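Local coordinates for protein discoidin-2 (Dictyostelium discoideum, PDB 2VM9) that binds galactose and N-acetylgalactosamine as a trimeric lectin and may take part in spore formation and spore coat assembly, at residues A[72-77]-A[126-131]; A[175-180]-A[242-247]; A[162-167]-A[251-256]. All coordinates share one frame; numbering follows the deposited sequence.

Contact 1: A[72-77]-A[126-131]; sequences HFVAIS and NPPIKA
Two strands meet here over a single hydrogen-bonded pair, Phe73 and Ile129, with axes that run antiparallel but splayed at 144°. Phe73 N donates to Ile129 O at 2.7 Å. Ile129 N returns a bond to Phe73 O at 2.9 Å. Before this pair the chain turns a corner at Asn126 and Pro127, with a cis peptide before Pro127. Pro128 then lays its ring against strand 70-79: its CB sits 3.4 Å from Phe73 O, and its CG meets Val74 CG1 at 4.1 Å.

The Phe73 and Ile129 side chains share the buried face and touch through their CB atoms. The Phe73 ring swings past Ile129 O, because its CG lies anti to the carbonyl carbon (chi1 -71°). Its CE2 reaches Ala131 CB at 4.1 Å. Leu151 packs on Phe73, and Tyr95 on Ile129 and Ala131.

On the other face His72 and Lys130 lie side by side and point the same way. His72 NE2 is 3.9 Å from Lys130 CG. The imidazole NE2 is hydrogen-bonded to Asn257 OD1 of the second subunit, and Lys130 NZ makes weak bonds to the same tail. This face thus joins the trimer interface. Val74 and Ala75 both face Tyr152 of strand 146-153, the other neighbour of strand 70-79, in a classic beta bulge. The whole belongs to the antiparallel beta-sandwich of the F5/8 type C (discoidin) domain.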
loop_
_atom_site.group_PDB
_atom_site.type_symbol
_atom_site.label_atom_id
_atom_site.label_comp_id
_atom_site.label_asym_id
_atom_site.label_seq_id
_atom_site.Cartn_x
_atom_site.Cartn_y
_atom_site.Cartn_z
ATOM N N HIS A 72 12.167 3.478 3.507
ATOM C CA HIS A 72 13.299 3.782 4.354
ATOM C C HIS A 72 14.515 3.756 3.445
ATOM O O HIS A 72 15.052 2.678 3.150
ATOM C CB HIS A 72 13.407 2.739 5.469
ATOM C CG HIS A 72 12.341 2.888 6.511
ATOM N ND1 HIS A 72 11.097 2.315 6.387
ATOM C CD2 HIS A 72 12.315 3.603 7.661
ATOM C CE1 HIS A 72 10.356 2.641 7.431
ATOM N NE2 HIS A 72 11.069 3.430 8.215
ATOM N N PHE A 73 14.914 4.937 2.962
ATOM C CA PHE A 73 16.030 5.019 2.037
ATOM C C PHE A 73 17.342 4.922 2.783
ATOM O O PHE A 73 17.589 5.721 3.695
ATOM C CB PHE A 73 15.986 6.332 1.262
ATOM C CG PHE A 73 14.859 6.402 0.254
ATOM C CD1 PHE A 73 14.892 5.618 -0.895
ATOM C CD2 PHE A 73 13.788 7.270 0.451
ATOM C CE1 PHE A 73 13.828 5.706 -1.859
ATOM C CE2 PHE A 73 12.734 7.387 -0.483
ATOM C CZ PHE A 73 12.755 6.582 -1.644
ATOM N N VAL A 74 18.167 3.957 2.388
ATOM C CA VAL A 74 19.460 3.716 3.049
ATOM C C VAL A 74 20.656 4.284 2.279
ATOM O O VAL A 74 21.729 4.504 2.854
ATOM C CB VAL A 74 19.694 2.192 3.353
ATOM C CG1 VAL A 74 18.612 1.676 4.275
ATOM C CG2 VAL A 74 19.780 1.344 2.051
ATOM N N ALA A 75 20.493 4.502 0.970
ATOM C CA ALA A 75 21.587 5.108 0.207
ATOM C C ALA A 75 21.081 5.679 -1.091
ATOM O O ALA A 75 19.969 5.336 -1.555
ATOM C CB ALA A 75 22.702 4.072 -0.087
ATOM N N ILE A 76 21.894 6.580 -1.643
ATOM C CA ILE A 76 21.700 7.047 -3.020
ATOM C C ILE A 76 23.038 6.896 -3.736
ATOM O O ILE A 76 24.103 7.118 -3.131
ATOM C CB ILE A 76 21.239 8.525 -3.045
ATOM C CG1 ILE A 76 20.995 9.008 -4.487
ATOM C CG2 ILE A 76 22.265 9.451 -2.313
ATOM C CD1 ILE A 76 20.389 10.393 -4.523
ATOM N N SER A 77 22.996 6.536 -5.019
ATOM C CA SER A 77 24.191 6.501 -5.832
ATOM C C SER A 77 23.954 7.394 -7.042
ATOM O O SER A 77 22.876 7.340 -7.621
ATOM C CB SER A 77 24.465 5.100 -6.335
ATOM O OG SER A 77 24.907 4.305 -5.244
ATOM N N ASN A 126 22.354 7.362 7.499
ATOM C CA ASN A 126 22.365 6.803 8.838
ATOM C C ASN A 126 21.825 7.885 9.773
ATOM O O ASN A 126 22.529 8.855 10.032
ATOM C CB ASN A 126 23.807 6.484 9.258
ATOM C CG ASN A 126 24.442 5.363 8.445
ATOM O OD1 ASN A 126 24.041 4.201 8.556
ATOM N ND2 ASN A 126 25.486 5.699 7.658
ATOM N N PRO A 127 20.570 7.759 10.249
ATOM C CA PRO A 127 19.599 6.723 9.983
ATOM C C PRO A 127 18.987 6.884 8.590
ATOM O O PRO A 127 19.174 7.926 7.956
ATOM C CB PRO A 127 18.503 6.984 11.030
ATOM C CG PRO A 127 18.581 8.413 11.307
ATOM C CD PRO A 127 20.029 8.782 11.173
ATOM N N PRO A 128 18.247 5.859 8.143
ATOM C CA PRO A 128 17.571 5.930 6.846
ATOM C C PRO A 128 16.656 7.142 6.768
ATOM O O PRO A 128 16.105 7.608 7.774
ATOM C CB PRO A 128 16.730 4.647 6.821
ATOM C CG PRO A 128 17.520 3.681 7.655
ATOM C CD PRO A 128 18.037 4.552 8.786
ATOM N N ILE A 129 16.509 7.657 5.562
ATOM C CA ILE A 129 15.524 8.693 5.310
ATOM C C ILE A 129 14.186 8.010 5.140
ATOM O O ILE A 129 14.027 7.167 4.278
ATOM C CB ILE A 129 15.860 9.486 4.031
ATOM C CG1 ILE A 129 17.140 10.305 4.221
ATOM C CG2 ILE A 129 14.688 10.400 3.628
ATOM C CD1 ILE A 129 17.649 10.899 2.932
ATOM N N LYS A 130 13.218 8.426 5.945
ATOM C CA LYS A 130 11.872 7.898 5.912
ATOM C C LYS A 130 11.024 8.863 5.067
ATOM O O LYS A 130 10.826 10.029 5.431
ATOM C CB LYS A 130 11.344 7.821 7.335
ATOM C CG LYS A 130 10.025 7.161 7.453
ATOM C CD LYS A 130 9.623 7.115 8.919
ATOM C CE LYS A 130 8.149 7.042 9.043
ATOM N NZ LYS A 130 7.764 7.061 10.497
ATOM N N ALA A 131 10.562 8.384 3.917
ATOM C CA ALA A 131 9.928 9.285 2.949
ATOM C C ALA A 131 9.020 8.551 1.962
ATOM O O ALA A 131 9.229 7.379 1.670
ATOM C CB ALA A 131 11.011 10.046 2.188
#

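Contact 2: A[175-180]-A[242-247]; sequences SLNSGT and AVYDLT
Asn177 holds its CG anti to the backbone N (chi1 -157°), which swings the amide over the start of strand 243-254 and against Tyr244. The Tyr244 ring, also anti to its own N, comes up beside the amide; the two cross with their planes 83° apart. Asn177 ND2 lies 3.8 Å from Tyr244 CD1. On the other branch, Asn177 OD1 is 3.6 Å from Tyr244 CB. A water sits 2.6 Å from this OD1 and within bonding distance of Ala242 O, linking Asn177 to Ala242; it has more acceptors in reach than protons.

The loop 175-180 is tied directly to the strand by one backbone bond, Val243 N to Leu176 O at 2.8 Å. A second water accepts from Leu176 N and lies 2.8 Å from Val243 O, one of several acceptors it can serve. Tyr244 and Asp245 both face Asp209, which makes a classic beta bulge at the edge of the carbohydrate site in this H-type lectin domain. Asp209 is itself a sugar-binding residue, and the Tyr244 side chain touches it.

Beneath the polar links, Leu176 CB packs on Val243 CB at 3.9 Å. Phe235 and Ile185 cover Leu176 further. Ala242 CB rests 3.5 Å from Asn177 O. Arg174 makes a cation-pi contact with the Tyr244 ring and bonds to Tyr244 O, while Gln216 of the third subunit packs on the same tyrosine.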
loop_
_atom_site.group_PDB
_atom_site.type_symbol
_atom_site.label_atom_id
_atom_site.label_comp_id
_atom_site.label_asym_id
_atom_site.label_seq_id
_atom_site.Cartn_x
_atom_site.Cartn_y
_atom_site.Cartn_z
ATOM N N SER A 175 -24.724 -25.843 25.394
ATOM C CA SER A 175 -23.866 -26.977 25.079
ATOM C C SER A 175 -22.831 -27.291 26.160
ATOM O O SER A 175 -22.489 -28.470 26.361
ATOM C CB SER A 175 -23.126 -26.726 23.761
ATOM O OG SER A 175 -24.006 -26.896 22.700
ATOM N N LEU A 176 -22.299 -26.251 26.810
ATOM C CA LEU A 176 -21.293 -26.420 27.850
ATOM C C LEU A 176 -21.821 -26.155 29.255
ATOM O O LEU A 176 -21.043 -26.073 30.221
ATOM C CB LEU A 176 -20.077 -25.519 27.570
ATOM C CG LEU A 176 -19.258 -25.849 26.313
ATOM C CD1 LEU A 176 -18.023 -24.936 26.328
ATOM C CD2 LEU A 176 -18.831 -27.347 26.240
ATOM N N ASN A 177 -23.134 -26.059 29.366
ATOM C CA ASN A 177 -23.771 -25.673 30.618
ATOM C C ASN A 177 -24.068 -26.820 31.586
ATOM O O ASN A 177 -24.802 -26.634 32.563
ATOM C CB ASN A 177 -25.054 -24.881 30.361
ATOM C CG ASN A 177 -25.419 -24.009 31.549
ATOM O OD1 ASN A 177 -24.550 -23.311 32.098
ATOM N ND2 ASN A 177 -26.694 -24.044 31.955
ATOM N N SER A 178 -23.483 -27.986 31.333
ATOM C CA SER A 178 -23.663 -29.140 32.219
ATOM C C SER A 178 -22.544 -30.121 31.966
ATOM O O SER A 178 -21.866 -30.038 30.948
ATOM C CB SER A 178 -25.013 -29.843 31.950
ATOM O OG SER A 178 -25.089 -30.348 30.623
ATOM N N GLY A 179 -22.375 -31.077 32.876
ATOM C CA GLY A 179 -21.397 -32.134 32.650
ATOM C C GLY A 179 -20.132 -32.038 33.465
ATOM O O GLY A 179 -19.932 -31.109 34.258
ATOM N N THR A 180 -19.295 -33.053 33.287
ATOM C CA THR A 180 -18.078 -33.234 34.056
ATOM C C THR A 180 -16.919 -33.549 33.130
ATOM O O THR A 180 -17.101 -34.190 32.093
ATOM C CB THR A 180 -18.257 -34.375 35.122
ATOM O OG1 THR A 180 -17.088 -34.466 35.934
ATOM C CG2 THR A 180 -18.561 -35.753 34.470
ATOM N N ALA A 242 -20.046 -25.273 34.729
ATOM C CA ALA A 242 -21.210 -25.129 33.848
ATOM C C ALA A 242 -21.045 -23.776 33.160
ATOM O O ALA A 242 -21.178 -22.718 33.792
ATOM C CB ALA A 242 -22.493 -25.169 34.677
ATOM N N VAL A 243 -20.741 -23.801 31.864
ATOM C CA VAL A 243 -20.583 -22.548 31.104
ATOM C C VAL A 243 -21.868 -22.304 30.314
ATOM O O VAL A 243 -22.254 -23.140 29.501
ATOM C CB VAL A 243 -19.381 -22.619 30.137
ATOM C CG1 VAL A 243 -19.346 -21.378 29.207
ATOM C CG2 VAL A 243 -18.063 -22.789 30.925
ATOM N N TYR A 244 -22.537 -21.174 30.588
ATOM C CA TYR A 244 -23.832 -20.854 29.966
ATOM C C TYR A 244 -23.645 -20.260 28.570
ATOM O O TYR A 244 -24.309 -20.669 27.604
ATOM C CB TYR A 244 -24.583 -19.872 30.884
ATOM C CG TYR A 244 -26.009 -19.615 30.501
ATOM C CD1 TYR A 244 -27.037 -20.306 31.146
ATOM C CD2 TYR A 244 -26.334 -18.696 29.508
ATOM C CE1 TYR A 244 -28.347 -20.070 30.831
ATOM C CE2 TYR A 244 -27.662 -18.460 29.167
ATOM C CZ TYR A 244 -28.656 -19.158 29.853
ATOM O OH TYR A 244 -29.984 -18.960 29.553
ATOM N N ASP A 245 -22.722 -19.307 28.455
ATOM C CA ASP A 245 -22.358 -18.752 27.144
ATOM C C ASP A 245 -20.979 -18.084 27.234
ATOM O O ASP A 245 -20.520 -17.698 28.326
ATOM C CB ASP A 245 -23.411 -17.719 26.683
ATOM C CG ASP A 245 -23.351 -17.435 25.181
ATOM O OD1 ASP A 245 -22.759 -18.239 24.441
ATOM O OD2 ASP A 245 -23.912 -16.402 24.737
ATOM N N LEU A 246 -20.307 -17.998 26.092
ATOM C CA LEU A 246 -19.060 -17.228 25.964
ATOM C C LEU A 246 -19.111 -16.583 24.613
ATOM O O LEU A 246 -19.650 -17.185 23.665
ATOM C CB LEU A 246 -17.833 -18.145 25.988
ATOM C CG LEU A 246 -17.496 -18.828 27.312
ATOM C CD1 LEU A 246 -16.478 -19.949 27.045
ATOM C CD2 LEU A 246 -16.968 -17.803 28.319
ATOM N N THR A 247 -18.513 -15.397 24.499
ATOM C CA THR A 247 -18.413 -14.715 23.203
ATOM C C THR A 247 -16.983 -14.259 22.979
ATOM O O THR A 247 -16.366 -13.707 23.886
ATOM C CB THR A 247 -19.347 -13.471 23.115
ATOM O OG1 THR A 247 -20.703 -13.871 23.333
ATOM C CG2 THR A 247 -19.217 -12.804 21.742
HETATM O O HOH W 1 -23.020 -23.517 26.872
HETATM O O HOH W 2 -23.905 -21.611 33.998
#

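Contact 3: A[162-167]-A[251-256]; sequences PSVQVG and VAVEFN
Val164 and Val253 stand side by side on one face of the sheet and point the same way, their CG2 atoms 4.2 Å apart. Val166 and Val251 repeat this further along, CG1 against CG2. Between the two pairs, Val164 crosses Val251 at an angle, and their CG1 atoms meet at 3.8 Å. With CG1 anti to the backbone N in both residues (chi1 171° in Val164), these branches reach toward each other across the strands.

At the end of this row Pro162 CB presses on Val253 CG1 at 3.5 Å. The same CG1 lies 3.6 Å above one face of the Phe255 ring, offset toward its rim. Pro162 CB also approaches Phe255 CD1.

The backbones form a regular antiparallel pair in the lectin-like beta-sandwich, where strand 163-170 leaves the linker and meets the last strand, 243-254. Strand 163-170 is outermost within the chain, but Val164 makes backbone hydrogen bonds to the third subunit. Two hydrogen-bonded pairs hold the strands, Ser163 with Glu254 and Gln165 with Ala252. Glu254 N gives the shortest bond, 2.7 Å to Ser163 O.

The opposite face carries Ser163, Gln165, Ala252 and Glu254. A water donates to Glu254 OE1 at 2.8 Å; its link to Ser163 OG is too short to be trusted. Glu254 OE2 accepts from Ser197 N and Asn257 ND2, so both carboxylate oxygens of this buried side chain have partners. Gln165 NE2 bonds to Val193 O. Tyr159 of the third subunit packs on Ser163, Gln165 and Glu254, while Pro162 meets Pro162 of the second subunit.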
loop_
_atom_site.group_PDB
_atom_site.type_symbol
_atom_site.label_atom_id
_atom_site.label_comp_id
_atom_site.label_asym_id
_atom_site.label_seq_id
_atom_site.Cartn_x
_atom_site.Cartn_y
_atom_site.Cartn_z
ATOM N N PRO A 162 -0.893 -6.039 5.989
ATOM C CA PRO A 162 -1.692 -7.269 6.105
ATOM C C PRO A 162 -3.155 -7.012 5.726
ATOM O O PRO A 162 -3.587 -5.869 5.701
ATOM C CB PRO A 162 -1.577 -7.612 7.598
ATOM C CG PRO A 162 -1.436 -6.308 8.255
ATOM C CD PRO A 162 -0.577 -5.476 7.320
ATOM N N SER A 163 -3.878 -8.067 5.372
ATOM C CA SER A 163 -5.305 -8.016 5.119
ATOM C C SER A 163 -5.971 -8.555 6.388
ATOM O O SER A 163 -5.393 -9.394 7.088
ATOM C CB SER A 163 -5.662 -8.912 3.940
ATOM O OG SER A 163 -5.211 -8.354 2.698
ATOM N N VAL A 164 -7.169 -8.056 6.674
ATOM C CA VAL A 164 -7.826 -8.323 7.957
ATOM C C VAL A 164 -9.331 -8.509 7.741
ATOM O O VAL A 164 -9.951 -7.752 7.015
ATOM C CB VAL A 164 -7.579 -7.152 8.962
ATOM C CG1 VAL A 164 -8.428 -7.303 10.223
ATOM C CG2 VAL A 164 -6.097 -7.032 9.340
ATOM N N GLN A 165 -9.914 -9.519 8.380
ATOM C CA GLN A 165 -11.367 -9.588 8.505
ATOM C C GLN A 165 -11.670 -9.863 9.968
ATOM O O GLN A 165 -10.866 -10.470 10.677
ATOM C CB GLN A 165 -11.976 -10.669 7.626
ATOM C CG GLN A 165 -11.760 -10.461 6.113
ATOM C CD GLN A 165 -12.427 -11.520 5.308
ATOM O OE1 GLN A 165 -13.662 -11.556 5.203
ATOM N NE2 GLN A 165 -11.632 -12.420 4.746
ATOM N N VAL A 166 -12.834 -9.414 10.406
ATOM C CA VAL A 166 -13.154 -9.498 11.818
ATOM C C VAL A 166 -14.565 -10.052 11.997
ATOM O O VAL A 166 -15.399 -10.037 11.064
ATOM C CB VAL A 166 -13.055 -8.117 12.512
ATOM C CG1 VAL A 166 -11.660 -7.487 12.342
ATOM C CG2 VAL A 166 -14.160 -7.195 11.998
ATOM N N GLY A 167 -14.856 -10.513 13.206
ATOM C CA GLY A 167 -16.216 -10.977 13.470
ATOM C C GLY A 167 -16.329 -11.389 14.930
ATOM O O GLY A 167 -15.416 -11.189 15.723
ATOM N N VAL A 251 -9.979 -11.565 15.075
ATOM C CA VAL A 251 -9.313 -10.739 14.066
ATOM C C VAL A 251 -8.475 -11.722 13.244
ATOM O O VAL A 251 -7.545 -12.328 13.766
ATOM C CB VAL A 251 -8.442 -9.631 14.706
ATOM C CG1 VAL A 251 -7.699 -8.821 13.618
ATOM C CG2 VAL A 251 -9.315 -8.663 15.584
ATOM N N ALA A 252 -8.889 -11.940 11.993
ATOM C CA ALA A 252 -8.174 -12.833 11.094
ATOM C C ALA A 252 -7.253 -11.961 10.249
ATOM O O ALA A 252 -7.714 -10.975 9.647
ATOM C CB ALA A 252 -9.133 -13.571 10.222
ATOM N N VAL A 253 -5.973 -12.313 10.229
ATOM C CA VAL A 253 -4.964 -11.487 9.559
ATOM C C VAL A 253 -4.237 -12.324 8.514
ATOM O O VAL A 253 -3.707 -13.390 8.810
ATOM C CB VAL A 253 -3.924 -10.893 10.553
ATOM C CG1 VAL A 253 -2.939 -9.975 9.813
ATOM C CG2 VAL A 253 -4.618 -10.118 11.688
ATOM N N GLU A 254 -4.190 -11.811 7.284
ATOM C CA GLU A 254 -3.489 -12.513 6.201
ATOM C C GLU A 254 -2.248 -11.729 5.831
ATOM O O GLU A 254 -2.344 -10.537 5.539
ATOM C CB GLU A 254 -4.396 -12.634 4.973
ATOM C CG GLU A 254 -3.783 -13.521 3.884
ATOM C CD GLU A 254 -4.436 -13.362 2.523
ATOM O OE1 GLU A 254 -5.058 -12.312 2.258
ATOM O OE2 GLU A 254 -4.280 -14.293 1.704
ATOM N N PHE A 255 -1.093 -12.402 5.835
ATOM C CA PHE A 255 0.181 -11.732 5.627
ATOM C C PHE A 255 0.703 -11.931 4.226
ATOM O O PHE A 255 0.451 -12.962 3.600
ATOM C CB PHE A 255 1.234 -12.249 6.609
ATOM C CG PHE A 255 0.924 -11.946 8.038
ATOM C CD1 PHE A 255 1.081 -10.656 8.536
ATOM C CD2 PHE A 255 0.481 -12.951 8.893
ATOM C CE1 PHE A 255 0.807 -10.368 9.866
ATOM C CE2 PHE A 255 0.190 -12.675 10.233
ATOM C CZ PHE A 255 0.359 -11.390 10.723
ATOM N N ASN A 256 1.418 -10.918 3.747
ATOM C CA ASN A 256 2.315 -11.056 2.601
ATOM C C ASN A 256 1.583 -11.384 1.300
ATOM O O ASN A 256 2.146 -12.018 0.396
ATOM C CB ASN A 256 3.392 -12.123 2.908
ATOM C CG ASN A 256 4.687 -11.889 2.144
ATOM O OD1 ASN A 256 5.155 -10.751 2.028
ATOM N ND2 ASN A 256 5.267 -12.966 1.611
HETATM O O HOH W 3 -3.747 -9.920 1.536
#

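Contact 1 belongs to the beta-sandwich domain, and contacts 2 and 3 to the lectin-like domain. Contact 1 lies, centre to centre, about 30 Å from contact 3 and about 56 Å from contact 2. Contacts 2 and 3 share strand 243-254, whose two ends they hold. Contact 3 is buried and rests on backbone pairing and valines; contact 1 is partly buried, with a single bonded pair and an apolar inner face. Contact 2 is also partly buried, but joins a loop to the strand through one backbone bond and two waters, with an amide packed against a tyrosine beside the carbohydrate site. Contacts 1 and 3 both touch the second subunit; contacts 2 and 3 both touch the third.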